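Local coordinates for maltose/maltodextrin-binding protein (Thermus thermophilus, PDB 2GH9) that binds maltotriose in the cleft between its two lobes and, as a periplasmic binding protein, probably delivers it to an uptake transporter, at residues V115-N120 and A250-P255. Sequence-based numbering, arbitrary orientation.
Sequences VALIYN and APFPVP. Unlike the reference sequence in segment 250-255: Val254 (reference Ala).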
loop_
_atom_site.group_PDB
_atom_site.type_symbol
_atom_site.label_atom_id
_atom_site.label_comp_id
_atom_site.label_asym_id
_atom_site.label_seq_id
_atom_site.Cartn_x
_atom_site.Cartn_y
_atom_site.Cartn_z
ATOM N N VAL A 115 -0.984 -3.363 4.999
ATOM C CA VAL A 115 -2.152 -3.398 5.863
ATOM C C VAL A 115 -1.902 -4.294 7.070
ATOM O O VAL A 115 -1.005 -5.151 7.094
ATOM C CB VAL A 115 -3.474 -3.833 5.113
ATOM C CG1 VAL A 115 -3.808 -2.809 4.031
ATOM C CG2 VAL A 115 -3.377 -5.278 4.561
ATOM N N ALA A 116 -2.704 -4.044 8.096
ATOM C CA ALA A 116 -2.671 -4.791 9.341
ATOM C C ALA A 116 -3.995 -4.565 10.095
ATOM O O ALA A 116 -4.796 -3.694 9.745
ATOM C CB ALA A 116 -1.518 -4.339 10.213
ATOM N N LEU A 117 -4.181 -5.350 11.144
ATOM C CA LEU A 117 -5.284 -5.182 12.052
ATOM C C LEU A 117 -4.922 -4.028 12.989
ATOM O O LEU A 117 -4.043 -4.155 13.849
ATOM C CB LEU A 117 -5.554 -6.475 12.833
ATOM C CG LEU A 117 -6.678 -6.336 13.869
ATOM C CD1 LEU A 117 -7.997 -6.140 13.136
ATOM C CD2 LEU A 117 -6.709 -7.525 14.793
ATOM N N ILE A 118 -5.591 -2.896 12.777
ATOM C CA ILE A 118 -5.431 -1.733 13.618
ATOM C C ILE A 118 -6.684 -1.664 14.504
ATOM O O ILE A 118 -7.812 -1.594 14.017
ATOM C CB ILE A 118 -5.232 -0.456 12.808
ATOM C CG1 ILE A 118 -4.162 -0.671 11.724
ATOM C CG2 ILE A 118 -4.836 0.726 13.740
ATOM C CD1 ILE A 118 -3.990 0.548 10.751
ATOM N N TYR A 119 -6.462 -1.729 15.810
ATOM C CA TYR A 119 -7.558 -1.804 16.786
ATOM C C TYR A 119 -7.537 -0.616 17.722
ATOM O O TYR A 119 -6.475 -0.233 18.217
ATOM C CB TYR A 119 -7.527 -3.108 17.617
ATOM C CG TYR A 119 -6.262 -3.421 18.364
ATOM C CD1 TYR A 119 -5.227 -4.106 17.744
ATOM C CD2 TYR A 119 -6.104 -3.065 19.715
ATOM C CE1 TYR A 119 -4.080 -4.410 18.397
ATOM C CE2 TYR A 119 -4.946 -3.362 20.385
ATOM C CZ TYR A 119 -3.930 -4.037 19.726
ATOM O OH TYR A 119 -2.747 -4.351 20.348
ATOM N N ASN A 120 -8.725 -0.052 17.939
ATOM C CA ASN A 120 -8.933 1.065 18.846
ATOM C C ASN A 120 -9.037 0.516 20.266
ATOM O O ASN A 120 -9.980 -0.208 20.597
ATOM C CB ASN A 120 -10.207 1.840 18.464
ATOM C CG ASN A 120 -10.427 3.097 19.318
ATOM O OD1 ASN A 120 -9.813 3.251 20.380
ATOM N ND2 ASN A 120 -11.311 3.988 18.854
ATOM N N ALA A 250 -1.614 -5.177 14.935
ATOM C CA ALA A 250 -1.505 -6.627 15.048
ATOM C C ALA A 250 -1.702 -7.262 13.662
ATOM O O ALA A 250 -2.294 -6.645 12.770
ATOM C CB ALA A 250 -2.544 -7.153 16.029
ATOM N N PRO A 251 -1.191 -8.499 13.473
ATOM C CA PRO A 251 -1.531 -9.237 12.262
ATOM C C PRO A 251 -3.030 -9.507 12.230
ATOM O O PRO A 251 -3.660 -9.601 13.264
ATOM C CB PRO A 251 -0.732 -10.547 12.360
ATOM C CG PRO A 251 -0.085 -10.571 13.715
ATOM C CD PRO A 251 -0.309 -9.247 14.390
ATOM N N PHE A 252 -3.589 -9.605 11.033
ATOM C CA PHE A 252 -4.969 -9.987 10.900
ATOM C C PHE A 252 -5.040 -11.490 11.140
ATOM O O PHE A 252 -4.134 -12.187 10.765
ATOM C CB PHE A 252 -5.519 -9.624 9.531
ATOM C CG PHE A 252 -7.020 -9.648 9.481
ATOM C CD1 PHE A 252 -7.760 -8.549 9.929
ATOM C CD2 PHE A 252 -7.683 -10.778 9.092
ATOM C CE1 PHE A 252 -9.134 -8.580 9.926
ATOM C CE2 PHE A 252 -9.067 -10.811 9.079
ATOM C CZ PHE A 252 -9.788 -9.721 9.503
ATOM N N PRO A 253 -6.086 -11.975 11.827
ATOM C CA PRO A 253 -6.249 -13.423 11.963
ATOM C C PRO A 253 -6.371 -14.181 10.641
ATOM O O PRO A 253 -6.863 -13.651 9.641
ATOM C CB PRO A 253 -7.528 -13.585 12.797
ATOM C CG PRO A 253 -8.155 -12.265 12.895
ATOM C CD PRO A 253 -7.099 -11.233 12.601
ATOM N N VAL A 254 -5.899 -15.421 10.655
ATOM C CA VAL A 254 -5.948 -16.261 9.488
ATOM C C VAL A 254 -7.405 -16.667 9.298
ATOM O O VAL A 254 -8.062 -17.090 10.262
ATOM C CB VAL A 254 -5.018 -17.487 9.641
ATOM C CG1 VAL A 254 -4.952 -18.319 8.338
ATOM C CG2 VAL A 254 -3.643 -17.020 10.020
ATOM N N PRO A 255 -7.933 -16.495 8.064
ATOM C CA PRO A 255 -9.338 -16.862 7.822
ATOM C C PRO A 255 -9.554 -18.363 8.054
ATOM O O PRO A 255 -8.619 -19.156 7.874
ATOM C CB PRO A 255 -9.561 -16.512 6.349
ATOM C CG PRO A 255 -8.414 -15.667 5.934
ATOM C CD PRO A 255 -7.277 -15.954 6.858
#
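The carbonyl oxygen of Ala250 takes the backbone N-H of Leu117 (N to O 2.8 Å), and Ala250 N answers to Leu117 O at 2.9 Å, making one antiparallel hydrogen-bonded pair. Tyr119 continues the ladder with Gly248, but beyond Ala250 it ends: Pro251, whose ring nitrogen has no hydrogen to donate, begins the loop that leaves the sheet. Both partners of the pair send their side chains to the same face, where the small methyl of Ala250 fits at the edge of the Tyr119 ring, near its plane, Ala250 CB to Tyr119 CE1 3.9 Å. Leucine suits its place because its two methyls can touch two loop residues at once. With CG anti to the backbone N (chi1 177°), the fork of Leu117 is carried beside the loop, where Leu117 CD1 meets Phe252 CD1 at 4.0 Å, the two side chains crossing at about a right angle, while Leu117 CD2 reaches Pro253 CD at 4.3 Å. That proline carbon also lies over one face of the Phe252 ring, toward its rim. Phe252 suits this buried place because its broad apolar ring also meets Phe134, edge-to-face, together with Phe149 and Phe162. The contact marks where edge strand 247-250 leaves the four-stranded mixed sheet in one lobe of the two-lobed periplasmic binding protein fold.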